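Side-chain contacts in lysine cyclodeaminase (Streptomyces pristinaespiralis, PDB 5YU3), which catalyses the cyclising deamination of L-lysine, probably to L-pipecolic acid with NAD as cofactor, and also recognises L-ornithine and L-2,4-diaminobutyric acid: residues 142-147 / 217-222; 151-156 / 231-236; 161-166 / 202-207. One frame throughout, in Å; residues are numbered along the deposited sequence.

Contact 1 (142-147 / 217-222); sequences GLIGTG and PVLPDT. With NAD (nicotinamide-adenine-dinucleotide), chain F.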
loop_
_atom_site.group_PDB
_atom_site.type_symbol
_atom_site.label_atom_id
_atom_site.label_comp_id
_atom_site.label_asym_id
_atom_site.label_seq_id
_atom_site.Cartn_x
_atom_site.Cartn_y
_atom_site.Cartn_z
ATOM N N GLY A 142 13.033 13.012 -29.836
ATOM C CA GLY A 142 13.659 11.702 -29.819
ATOM C C GLY A 142 13.013 10.842 -28.746
ATOM O O GLY A 142 12.702 11.333 -27.656
ATOM N N LEU A 143 12.794 9.566 -29.066
ATOM C CA LEU A 143 12.284 8.597 -28.097
ATOM C C LEU A 143 13.200 7.390 -28.087
ATOM O O LEU A 143 13.407 6.761 -29.129
ATOM C CB LEU A 143 10.845 8.160 -28.423
ATOM C CG LEU A 143 9.772 9.252 -28.409
ATOM C CD1 LEU A 143 8.443 8.689 -28.905
ATOM C CD2 LEU A 143 9.600 9.897 -27.019
ATOM N N ILE A 144 13.756 7.063 -26.920
ATOM C CA ILE A 144 14.481 5.813 -26.725
ATOM C C ILE A 144 13.615 4.925 -25.847
ATOM O O ILE A 144 13.310 5.286 -24.702
ATOM C CB ILE A 144 15.861 6.027 -26.083
ATOM C CG1 ILE A 144 16.631 7.143 -26.795
ATOM C CG2 ILE A 144 16.630 4.699 -26.079
ATOM C CD1 ILE A 144 17.161 6.731 -28.122
ATOM N N GLY A 145 13.229 3.763 -26.376
ATOM C CA GLY A 145 12.137 3.000 -25.801
ATOM C C GLY A 145 10.817 3.419 -26.428
ATOM O O GLY A 145 10.403 4.573 -26.293
ATOM N N THR A 146 10.179 2.508 -27.165
ATOM C CA THR A 146 8.906 2.816 -27.803
ATOM C C THR A 146 7.851 1.832 -27.321
ATOM O O THR A 146 7.144 1.211 -28.126
ATOM C CB THR A 146 9.020 2.795 -29.334
ATOM O OG1 THR A 146 9.402 1.494 -29.781
ATOM C CG2 THR A 146 10.050 3.819 -29.804
ATOM N N GLY A 147 7.746 1.683 -26.010
ATOM C CA GLY A 147 6.692 0.898 -25.399
ATOM C C GLY A 147 5.516 1.764 -25.007
ATOM O O GLY A 147 5.163 2.729 -25.701
ATOM N N PRO A 217 24.269 2.951 -20.595
ATOM C CA PRO A 217 23.194 4.022 -20.946
ATOM C C PRO A 217 22.407 3.516 -22.198
ATOM O O PRO A 217 22.913 2.665 -22.981
ATOM C CB PRO A 217 23.861 5.089 -21.170
ATOM C CG PRO A 217 25.267 4.588 -21.776
ATOM C CD PRO A 217 25.570 3.501 -21.122
ATOM N N VAL A 218 21.176 4.016 -22.356
ATOM C CA VAL A 218 20.388 3.722 -23.551
ATOM C C VAL A 218 20.568 4.789 -24.610
ATOM O O VAL A 218 20.143 4.593 -25.759
ATOM C CB VAL A 218 18.887 3.591 -23.219
ATOM C CG1 VAL A 218 18.676 2.590 -22.084
ATOM C CG2 VAL A 218 18.289 4.962 -22.870
ATOM N N LEU A 219 21.135 5.937 -24.244
ATOM C CA LEU A 219 21.523 7.006 -25.129
ATOM C C LEU A 219 23.033 7.153 -25.012
ATOM O O LEU A 219 23.551 7.198 -23.886
ATOM C CB LEU A 219 20.828 8.321 -24.730
ATOM C CG LEU A 219 20.974 9.559 -25.619
ATOM C CD1 LEU A 219 20.108 9.430 -26.878
ATOM C CD2 LEU A 219 20.587 10.804 -24.825
ATOM N N PRO A 220 23.773 7.184 -26.116
ATOM C CA PRO A 220 25.237 7.204 -26.027
ATOM C C PRO A 220 25.783 8.573 -25.667
ATOM O O PRO A 220 25.187 9.611 -25.966
ATOM C CB PRO A 220 25.677 6.783 -27.430
ATOM C CG PRO A 220 24.406 7.205 -28.321
ATOM C CD PRO A 220 23.347 7.092 -27.562
ATOM N N ASP A 221 26.947 8.555 -25.011
ATOM C CA ASP A 221 27.668 9.773 -24.640
ATOM C C ASP A 221 28.363 10.298 -25.887
ATOM O O ASP A 221 29.515 9.967 -26.173
ATOM C CB ASP A 221 28.671 9.493 -23.525
ATOM C CG ASP A 221 29.384 10.752 -23.041
ATOM O OD1 ASP A 221 29.037 11.872 -23.487
ATOM O OD2 ASP A 221 30.299 10.609 -22.206
ATOM N N THR A 222 27.648 11.115 -26.648
ATOM C CA THR A 222 28.194 11.668 -27.878
ATOM C C THR A 222 27.605 13.063 -28.081
ATOM O O THR A 222 27.003 13.644 -27.170
ATOM C CB THR A 222 27.928 10.720 -29.053
ATOM O OG1 THR A 222 28.176 11.407 -30.285
ATOM C CG2 THR A 222 26.480 10.217 -29.026
HETATM P PA NAD F . 7.193 -1.051 -21.779
HETATM O O1A NAD F . 7.613 -2.456 -21.477
HETATM O O2A NAD F . 5.835 -0.785 -22.397
HETATM O O5B NAD F . 8.263 -0.417 -22.800
HETATM C C5B NAD F . 9.657 -0.422 -22.469
HETATM C C4B NAD F . 10.410 -0.531 -23.787
HETATM O O4B NAD F . 11.809 -0.363 -23.545
HETATM C C3B NAD F . 10.253 -1.917 -24.418
HETATM O O3B NAD F . 9.664 -1.799 -25.732
HETATM C C2B NAD F . 11.675 -2.449 -24.494
HETATM O O2B NAD F . 11.944 -3.221 -25.661
HETATM C C1B NAD F . 12.480 -1.169 -24.506
HETATM N N9A NAD F . 13.902 -1.277 -24.114
HETATM C C8A NAD F . 14.461 -2.076 -23.176
HETATM N N7A NAD F . 15.812 -1.851 -23.106
HETATM C C5A NAD F . 16.104 -0.890 -24.013
HETATM C C6A NAD F . 17.308 -0.175 -24.478
HETATM N N6A NAD F . 18.522 -0.435 -23.937
HETATM N N1A NAD F . 17.150 0.764 -25.438
HETATM C C2A NAD F . 15.963 1.057 -26.001
HETATM N N3A NAD F . 14.827 0.437 -25.641
HETATM C C4A NAD F . 14.842 -0.518 -24.671
HETATM O O3 NAD F . 7.323 -0.211 -20.394
HETATM P PN NAD F . 6.823 1.283 -20.115
HETATM O O1N NAD F . 7.000 2.095 -21.377
HETATM O O2N NAD F . 5.469 1.204 -19.443
HETATM O O5D NAD F . 7.863 1.780 -18.986
HETATM C C5D NAD F . 9.201 2.129 -19.345
HETATM C C4D NAD F . 9.925 2.648 -18.103
HETATM O O4D NAD F . 9.232 3.778 -17.572
HETATM C C3D NAD F . 9.954 1.617 -16.988
HETATM O O3D NAD F . 11.218 1.722 -16.295
HETATM C C2D NAD F . 8.862 2.085 -16.053
HETATM O O2D NAD F . 9.009 1.584 -14.717
HETATM C C1D NAD F . 9.051 3.584 -16.167
HETATM N N1N NAD F . 7.929 4.390 -15.703
HETATM C C2N NAD F . 8.204 5.580 -15.151
HETATM C C3N NAD F . 7.189 6.402 -14.682
HETATM C C7N NAD F . 7.548 7.725 -14.093
HETATM O O7N NAD F . 6.722 8.362 -13.471
HETATM N N7N NAD F . 8.786 8.203 -14.310
HETATM C C4N NAD F . 5.855 6.006 -14.820
HETATM C C5N NAD F . 5.603 4.776 -15.426
HETATM C C6N NAD F . 6.659 3.980 -15.873
#
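The CG2 methyl of Ile144 is caught between protein and cofactor. On the protein side Ile144 CG2 rests 3.5 Å from Val218 O, so an aliphatic methyl meets a carbonyl oxygen. Ile144 CG2 is also 3.6 Å from Val218 CG2. On the cofactor side the same Ile144 CG2 comes within 3.7 Å of C2A of the NAD adenine.

With a chi1 of -48°, CG1 of Ile144 lies beside the backbone N and CG2 is turned anti to it. This sends the two branches to different neighbours. CG2 serves Val218 and the adenine, while CG1 and CD1 run to Leu219. Ile144 CG1 is 4.2 Å from Leu219 CD1, and the Leu219 side chain lies roughly perpendicular to that of Ile144. Ile144 and Val218 instead run alongside each other, pointing opposite ways.

Val218 divides its methyls in the same way. Its CG2 faces Ile144. Val218 CG1 sits above the adenine plane, 3.6 Å from NAD N6A. Ile144 CG2 approaches from the same side of that plane, but beyond the ring at the C2A end.

Gly145 and Gly147 follow strand 140-144 in a GxGxxA pattern that fits the dinucleotide-binding turn of a Rossmann fold. Gly145 CA lies 3.7 Å from NAD N3A. Further along, Gly147 CA approaches NAD O5B to 3.3 Å, with no side chain to hold the chain and the ribose-phosphate link apart. Thr207, Pro195 and Ile198 add to the packing around Ile144.

The contact is buried and its touching side chains are all aliphatic. The protein side offered to this part of the adenine is apolar, so recognition here probably rests on shape and dispersion.

Contact 2 (151-156 / 231-236); sequences VTQLHA and NAVGAD. With NA (sodium ion), chain E; NAD (nicotinamide-adenine-dinucleotide), chain F.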
loop_
_atom_site.group_PDB
_atom_site.type_symbol
_atom_site.label_atom_id
_atom_site.label_comp_id
_atom_site.label_asym_id
_atom_site.label_seq_id
_atom_site.Cartn_x
_atom_site.Cartn_y
_atom_site.Cartn_z
ATOM N N VAL A 151 4.192 6.266 -25.871
ATOM C CA VAL A 151 2.971 6.759 -26.512
ATOM C C VAL A 151 2.525 8.066 -25.871
ATOM O O VAL A 151 2.269 9.056 -26.565
ATOM C CB VAL A 151 1.864 5.688 -26.462
ATOM C CG1 VAL A 151 0.532 6.241 -27.024
ATOM C CG2 VAL A 151 2.312 4.429 -27.212
ATOM N N THR A 152 2.450 8.110 -24.533
ATOM C CA THR A 152 1.977 9.335 -23.904
ATOM C C THR A 152 3.069 10.389 -23.771
ATOM O O THR A 152 2.740 11.572 -23.638
ATOM C CB THR A 152 1.359 9.056 -22.530
ATOM O OG1 THR A 152 2.235 8.218 -21.771
ATOM C CG2 THR A 152 -0.014 8.360 -22.688
ATOM N N GLN A 153 4.351 9.996 -23.808
ATOM C CA GLN A 153 5.412 10.992 -23.926
ATOM C C GLN A 153 5.241 11.789 -25.211
ATOM O O GLN A 153 5.216 13.025 -25.192
ATOM C CB GLN A 153 6.795 10.324 -23.895
ATOM C CG GLN A 153 7.174 9.674 -22.553
ATOM C CD GLN A 153 7.356 10.694 -21.451
ATOM O OE1 GLN A 153 8.142 11.639 -21.588
ATOM N NE2 GLN A 153 6.614 10.525 -20.351
ATOM N N LEU A 154 5.112 11.087 -26.341
ATOM C CA LEU A 154 4.906 11.767 -27.618
ATOM C C LEU A 154 3.613 12.579 -27.600
ATOM O O LEU A 154 3.597 13.745 -28.009
ATOM C CB LEU A 154 4.892 10.747 -28.757
ATOM C CG LEU A 154 4.364 11.315 -30.084
ATOM C CD1 LEU A 154 5.220 12.488 -30.536
ATOM C CD2 LEU A 154 4.345 10.253 -31.142
ATOM N N HIS A 155 2.532 12.003 -27.074
ATOM C CA HIS A 155 1.255 12.706 -27.106
ATOM C C HIS A 155 1.313 13.988 -26.283
ATOM O O HIS A 155 1.001 15.074 -26.785
ATOM C CB HIS A 155 0.134 11.788 -26.612
ATOM C CG HIS A 155 -1.206 12.452 -26.603
ATOM N ND1 HIS A 155 -2.177 12.171 -25.664
ATOM C CD2 HIS A 155 -1.730 13.395 -27.422
ATOM C CE1 HIS A 155 -3.246 12.911 -25.913
ATOM N NE2 HIS A 155 -2.999 13.664 -26.972
ATOM N N ALA A 156 1.736 13.888 -25.014
ATOM C CA ALA A 156 1.795 15.076 -24.161
ATOM C C ALA A 156 2.724 16.141 -24.740
ATOM O O ALA A 156 2.387 17.329 -24.760
ATOM C CB ALA A 156 2.252 14.694 -22.751
ATOM N N ASN A 231 13.836 14.214 -20.999
ATOM C CA ASN A 231 13.003 13.661 -19.933
ATOM C C ASN A 231 13.473 12.233 -19.695
ATOM O O ASN A 231 13.277 11.358 -20.545
ATOM C CB ASN A 231 11.515 13.699 -20.300
ATOM C CG ASN A 231 11.051 15.076 -20.708
ATOM O OD1 ASN A 231 10.977 15.994 -19.890
ATOM N ND2 ASN A 231 10.733 15.232 -21.993
ATOM N N ALA A 232 14.137 12.005 -18.561
ATOM C CA ALA A 232 14.627 10.677 -18.200
ATOM C C ALA A 232 13.530 9.998 -17.385
ATOM O O ALA A 232 13.337 10.294 -16.205
ATOM C CB ALA A 232 15.940 10.788 -17.430
ATOM N N VAL A 233 12.772 9.110 -18.029
ATOM C CA VAL A 233 11.501 8.663 -17.459
ATOM C C VAL A 233 11.646 7.258 -16.891
ATOM O O VAL A 233 10.979 6.906 -15.908
ATOM C CB VAL A 233 10.379 8.721 -18.515
ATOM C CG1 VAL A 233 9.080 8.106 -17.976
ATOM C CG2 VAL A 233 10.152 10.163 -18.942
ATOM N N GLY A 234 12.508 6.446 -17.510
ATOM C CA GLY A 234 12.736 5.089 -17.046
ATOM C C GLY A 234 13.125 5.071 -15.580
ATOM O O GLY A 234 13.914 5.909 -15.143
ATOM N N ALA A 235 12.546 4.153 -14.809
ATOM C CA ALA A 235 12.704 4.121 -13.356
ATOM C C ALA A 235 12.021 2.879 -12.818
ATOM O O ALA A 235 10.839 2.667 -13.097
ATOM C CB ALA A 235 12.092 5.358 -12.680
ATOM N N ASP A 236 12.751 2.059 -12.065
ATOM C CA ASP A 236 12.161 0.893 -11.420
ATOM C C ASP A 236 13.059 0.364 -10.306
ATOM O O ASP A 236 12.824 0.657 -9.128
ATOM C CB ASP A 236 11.843 -0.190 -12.460
ATOM C CG ASP A 236 12.987 -0.431 -13.451
ATOM O OD1 ASP A 236 12.797 -0.152 -14.659
ATOM O OD2 ASP A 236 14.053 -0.938 -13.036
HETATM NA NA NA E . 14.419 8.658 -14.151
HETATM P PA NAD F . 7.193 -1.051 -21.779
HETATM O O1A NAD F . 7.613 -2.456 -21.477
HETATM O O2A NAD F . 5.835 -0.785 -22.397
HETATM O O5B NAD F . 8.263 -0.417 -22.800
HETATM C C5B NAD F . 9.657 -0.422 -22.469
HETATM C C4B NAD F . 10.410 -0.531 -23.787
HETATM O O4B NAD F . 11.809 -0.363 -23.545
HETATM C C3B NAD F . 10.253 -1.917 -24.418
HETATM O O3B NAD F . 9.664 -1.799 -25.732
HETATM C C2B NAD F . 11.675 -2.449 -24.494
HETATM O O2B NAD F . 11.944 -3.221 -25.661
HETATM C C1B NAD F . 12.480 -1.169 -24.506
HETATM N N9A NAD F . 13.902 -1.277 -24.114
HETATM C C8A NAD F . 14.461 -2.076 -23.176
HETATM N N7A NAD F . 15.812 -1.851 -23.106
HETATM C C5A NAD F . 16.104 -0.890 -24.013
HETATM C C6A NAD F . 17.308 -0.175 -24.478
HETATM N N6A NAD F . 18.522 -0.435 -23.937
HETATM N N1A NAD F . 17.150 0.764 -25.438
HETATM C C2A NAD F . 15.963 1.057 -26.001
HETATM N N3A NAD F . 14.827 0.437 -25.641
HETATM C C4A NAD F . 14.842 -0.518 -24.671
HETATM O O3 NAD F . 7.323 -0.211 -20.394
HETATM P PN NAD F . 6.823 1.283 -20.115
HETATM O O1N NAD F . 7.000 2.095 -21.377
HETATM O O2N NAD F . 5.469 1.204 -19.443
HETATM O O5D NAD F . 7.863 1.780 -18.986
HETATM C C5D NAD F . 9.201 2.129 -19.345
HETATM C C4D NAD F . 9.925 2.648 -18.103
HETATM O O4D NAD F . 9.232 3.778 -17.572
HETATM C C3D NAD F . 9.954 1.617 -16.988
HETATM O O3D NAD F . 11.218 1.722 -16.295
HETATM C C2D NAD F . 8.862 2.085 -16.053
HETATM O O2D NAD F . 9.009 1.584 -14.717
HETATM C C1D NAD F . 9.051 3.584 -16.167
HETATM N N1N NAD F . 7.929 4.390 -15.703
HETATM C C2N NAD F . 8.204 5.580 -15.151
HETATM C C3N NAD F . 7.189 6.402 -14.682
HETATM C C7N NAD F . 7.548 7.725 -14.093
HETATM O O7N NAD F . 6.722 8.362 -13.471
HETATM N N7N NAD F . 8.786 8.203 -14.310
HETATM C C4N NAD F . 5.855 6.006 -14.820
HETATM C C5N NAD F . 5.603 4.776 -15.426
HETATM C C6N NAD F . 6.659 3.980 -15.873
#
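The end of strand 229-232 and the loop after it form part of the NAD and proline pocket, probably the active site, with a sodium ion close by. Helix 148-160 meets this element through Gln153. The CG2 methyl of Val233 sits above the plane of the Gln153 amide, 3.6 Å from Gln153 OE1, with CD and NE2 little farther away. The two side chains reach toward each other, one from the loop and one from the helix. Asn231 touches Gln153 more loosely, through its CB.

Gln153 OE1 accepts hydrogen bonds from the hydroxyls of Ser126 and Ser206. These fix the rotation of the buried amide, and Val233 closes one of its faces. Asn231 points its OD1 to His229, and its ND2 bonds Ser206 OG, so Ser206 bridges the two amides.

Val233 also links the helix to the cofactor. With chi1 at 174°, CG1 is anti to the backbone N, and Val233 CG1 comes 3.7 Å from NAD N7N, while CG2 stays with Gln153. The backbone O of Val233 accepts a nearly straight bond from the NAD carboxamide N7N, 3.0 Å long at 169°.

The next residues hold the nicotinamide ribose. Ala235 N donates to NAD O3D at 3.1 Å, and NAD O2D donates to Ala235 O at 2.7 Å. NAD O3D in turn donates to Asp236 OD1 at 2.9 Å, an oxygen that also pairs with Lys240. Sodium is bound by Ala232 O at 2.8 Å and by Gly234 O, with Asp300 OD1 and Ser301 O completing the site.

Helix 115-133 packs on Asn231 and Val233 through Ser126 and Thr122. Strand 229-232 runs between strands 204-207 and 297-300. Helix 148-160 reaches the second subunit through His155, which bonds Tyr341 of that chain.

Contact 3 (161-166 / 202-207); sequences LPLQRA and ADVIST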
loop_
_atom_site.group_PDB
_atom_site.type_symbol
_atom_site.label_atom_id
_atom_site.label_comp_id
_atom_site.label_asym_id
_atom_site.label_seq_id
_atom_site.Cartn_x
_atom_site.Cartn_y
_atom_site.Cartn_z
ATOM N N LEU A 161 4.612 21.493 -27.406
ATOM C CA LEU A 161 5.682 21.909 -28.298
ATOM C C LEU A 161 5.278 21.692 -29.749
ATOM O O LEU A 161 4.522 20.763 -30.058
ATOM C CB LEU A 161 6.980 21.133 -28.021
ATOM C CG LEU A 161 7.608 21.302 -26.638
ATOM C CD1 LEU A 161 8.694 20.250 -26.432
ATOM C CD2 LEU A 161 8.126 22.740 -26.451
ATOM N N PRO A 162 5.787 22.520 -30.668
ATOM C CA PRO A 162 5.407 22.414 -32.088
ATOM C C PRO A 162 6.145 21.300 -32.822
ATOM O O PRO A 162 6.831 21.519 -33.830
ATOM C CB PRO A 162 5.752 23.809 -32.617
ATOM C CG PRO A 162 6.993 24.194 -31.674
ATOM C CD PRO A 162 6.732 23.682 -30.495
ATOM N N LEU A 163 5.989 20.077 -32.320
ATOM C CA LEU A 163 6.731 18.938 -32.838
ATOM C C LEU A 163 6.273 18.594 -34.245
ATOM O O LEU A 163 5.072 18.499 -34.517
ATOM C CB LEU A 163 6.556 17.722 -31.930
ATOM C CG LEU A 163 7.084 17.840 -30.500
ATOM C CD1 LEU A 163 6.930 16.507 -29.790
ATOM C CD2 LEU A 163 8.547 18.280 -30.480
ATOM N N GLN A 164 7.240 18.398 -35.139
ATOM C CA GLN A 164 6.951 17.972 -36.496
ATOM C C GLN A 164 7.382 16.547 -36.788
ATOM O O GLN A 164 6.843 15.933 -37.714
ATOM C CB GLN A 164 7.619 18.916 -37.505
ATOM C CG GLN A 164 7.020 20.314 -37.493
ATOM C CD GLN A 164 5.768 20.405 -38.348
ATOM O OE1 GLN A 164 4.936 21.297 -38.161
ATOM N NE2 GLN A 164 5.626 19.475 -39.296
ATOM N N ARG A 165 8.319 15.996 -36.025
ATOM C CA ARG A 165 8.743 14.630 -36.277
ATOM C C ARG A 165 9.287 14.022 -34.999
ATOM O O ARG A 165 9.706 14.725 -34.075
ATOM C CB ARG A 165 9.790 14.555 -37.397
ATOM C CG ARG A 165 11.122 15.139 -37.022
ATOM C CD ARG A 165 12.133 14.933 -38.140
ATOM N NE ARG A 165 13.436 15.491 -37.791
ATOM C CZ ARG A 165 14.577 15.135 -38.374
ATOM N NH1 ARG A 165 14.575 14.213 -39.330
ATOM N NH2 ARG A 165 15.717 15.689 -37.988
ATOM N N ALA A 166 9.252 12.695 -34.959
ATOM C CA ALA A 166 9.793 11.913 -33.856
ATOM C C ALA A 166 10.752 10.882 -34.428
ATOM O O ALA A 166 10.369 10.090 -35.300
ATOM C CB ALA A 166 8.670 11.232 -33.058
ATOM N N ALA A 202 17.887 15.498 -32.165
ATOM C CA ALA A 202 16.670 15.833 -31.429
ATOM C C ALA A 202 16.808 17.149 -30.674
ATOM O O ALA A 202 17.880 17.495 -30.166
ATOM C CB ALA A 202 16.311 14.711 -30.450
ATOM N N ASP A 203 15.693 17.876 -30.584
ATOM C CA ASP A 203 15.587 19.038 -29.707
ATOM C C ASP A 203 15.174 18.660 -28.290
ATOM O O ASP A 203 15.569 19.326 -27.324
ATOM C CB ASP A 203 14.563 20.030 -30.262
ATOM C CG ASP A 203 14.922 20.520 -31.648
ATOM O OD1 ASP A 203 16.040 21.057 -31.809
ATOM O OD2 ASP A 203 14.086 20.365 -32.569
ATOM N N VAL A 204 14.366 17.619 -28.152
ATOM C CA VAL A 204 13.943 17.106 -26.854
ATOM C C VAL A 204 13.917 15.589 -26.975
ATOM O O VAL A 204 13.607 15.054 -28.041
ATOM C CB VAL A 204 12.574 17.701 -26.454
ATOM C CG1 VAL A 204 11.597 17.600 -27.608
ATOM C CG2 VAL A 204 12.017 17.027 -25.191
ATOM N N ILE A 205 14.302 14.890 -25.911
ATOM C CA ILE A 205 14.329 13.431 -25.908
ATOM C C ILE A 205 13.586 12.957 -24.669
ATOM O O ILE A 205 13.702 13.576 -23.608
ATOM C CB ILE A 205 15.774 12.876 -25.913
ATOM C CG1 ILE A 205 16.470 13.187 -27.247
ATOM C CG2 ILE A 205 15.805 11.354 -25.637
ATOM C CD1 ILE A 205 17.976 12.900 -27.245
ATOM N N SER A 206 12.820 11.874 -24.801
ATOM C CA SER A 206 12.352 11.102 -23.651
ATOM C C SER A 206 12.946 9.703 -23.724
ATOM O O SER A 206 12.838 9.029 -24.756
ATOM C CB SER A 206 10.811 11.013 -23.598
ATOM O OG SER A 206 10.239 12.259 -23.281
ATOM N N THR A 207 13.580 9.264 -22.636
ATOM C CA THR A 207 14.004 7.877 -22.498
ATOM C C THR A 207 13.024 7.170 -21.572
ATOM O O THR A 207 12.736 7.665 -20.479
ATOM C CB THR A 207 15.441 7.756 -21.961
ATOM O OG1 THR A 207 15.527 8.276 -20.628
ATOM C CG2 THR A 207 16.412 8.534 -22.852
#
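Leu161, Leu163 and Val204 meet through methyl groups, so there are no faces or edges to match across this contact. The flat groups of Arg165 and Asp203 are engaged with other partners. The guanidinium of Arg165 forms a salt bridge with Glu201, and its NE bonds Thr140 OG1. The carboxylate of Asp203 takes Arg225 and His227 on OD1, and the backbone N atoms of His139 and Thr140 on OD2.

The centre of the contact is a single methyl, CG1 of Val204. Leu161 CD1 lies 4.1 Å from Val204 CG1, and Leu163 CD2 comes to 4.2 Å from the same Val204 CG1. A chi1 of 48° sets this methyl between the backbone N and the carbonyl carbon of Val204. CG2 is thereby anti to the N and faces Asn231.

Leu161 points its CB toward the other segment. Leu163 does not, and it is the end of its side chain that closes the gap. The two leucines are brought round by an inverse gamma turn centred on Pro162, with a weak bond of 2.8 Å from Leu163 N to Leu161 O. The methyls meet at ordinary van der Waals distance, and the shared area is small.

The leucines belong to the connection between helix 148-160 and strand 165-169. Val204 begins strand 204-207. Strand 140-144 runs between those two strands in the parallel sheet, and its Leu141 packs against both Leu163 and Val204. Leu157 of helix 148-160 covers Leu163, and His229 and Asn231 of strand 229-232 lie beside Val204.

In the fold
All three contacts belong to the parallel sheet of the NAD-binding, Rossmann-type domain. Their centres lie 12 to 13 Å apart. Strands 165-169, 140-144, 204-207 and 229-232 are successive neighbours in this sheet. Contact 1 uses strand 140-144, contact 2 uses 229-232 with helix 148-160, and contact 3 joins the loop leading into strand 165-169 to the start of strand 204-207. Along the chain contacts 1 and 2 alternate, and both segments of contact 3 fall between those of each. Backbone bonds tie Gly142 to Val204 and Ser206, and Asn231 to Ile205. Contact 1 holds the adenine end of NAD and contact 2 the nicotinamide end, while contact 3 lies away from the cofactor.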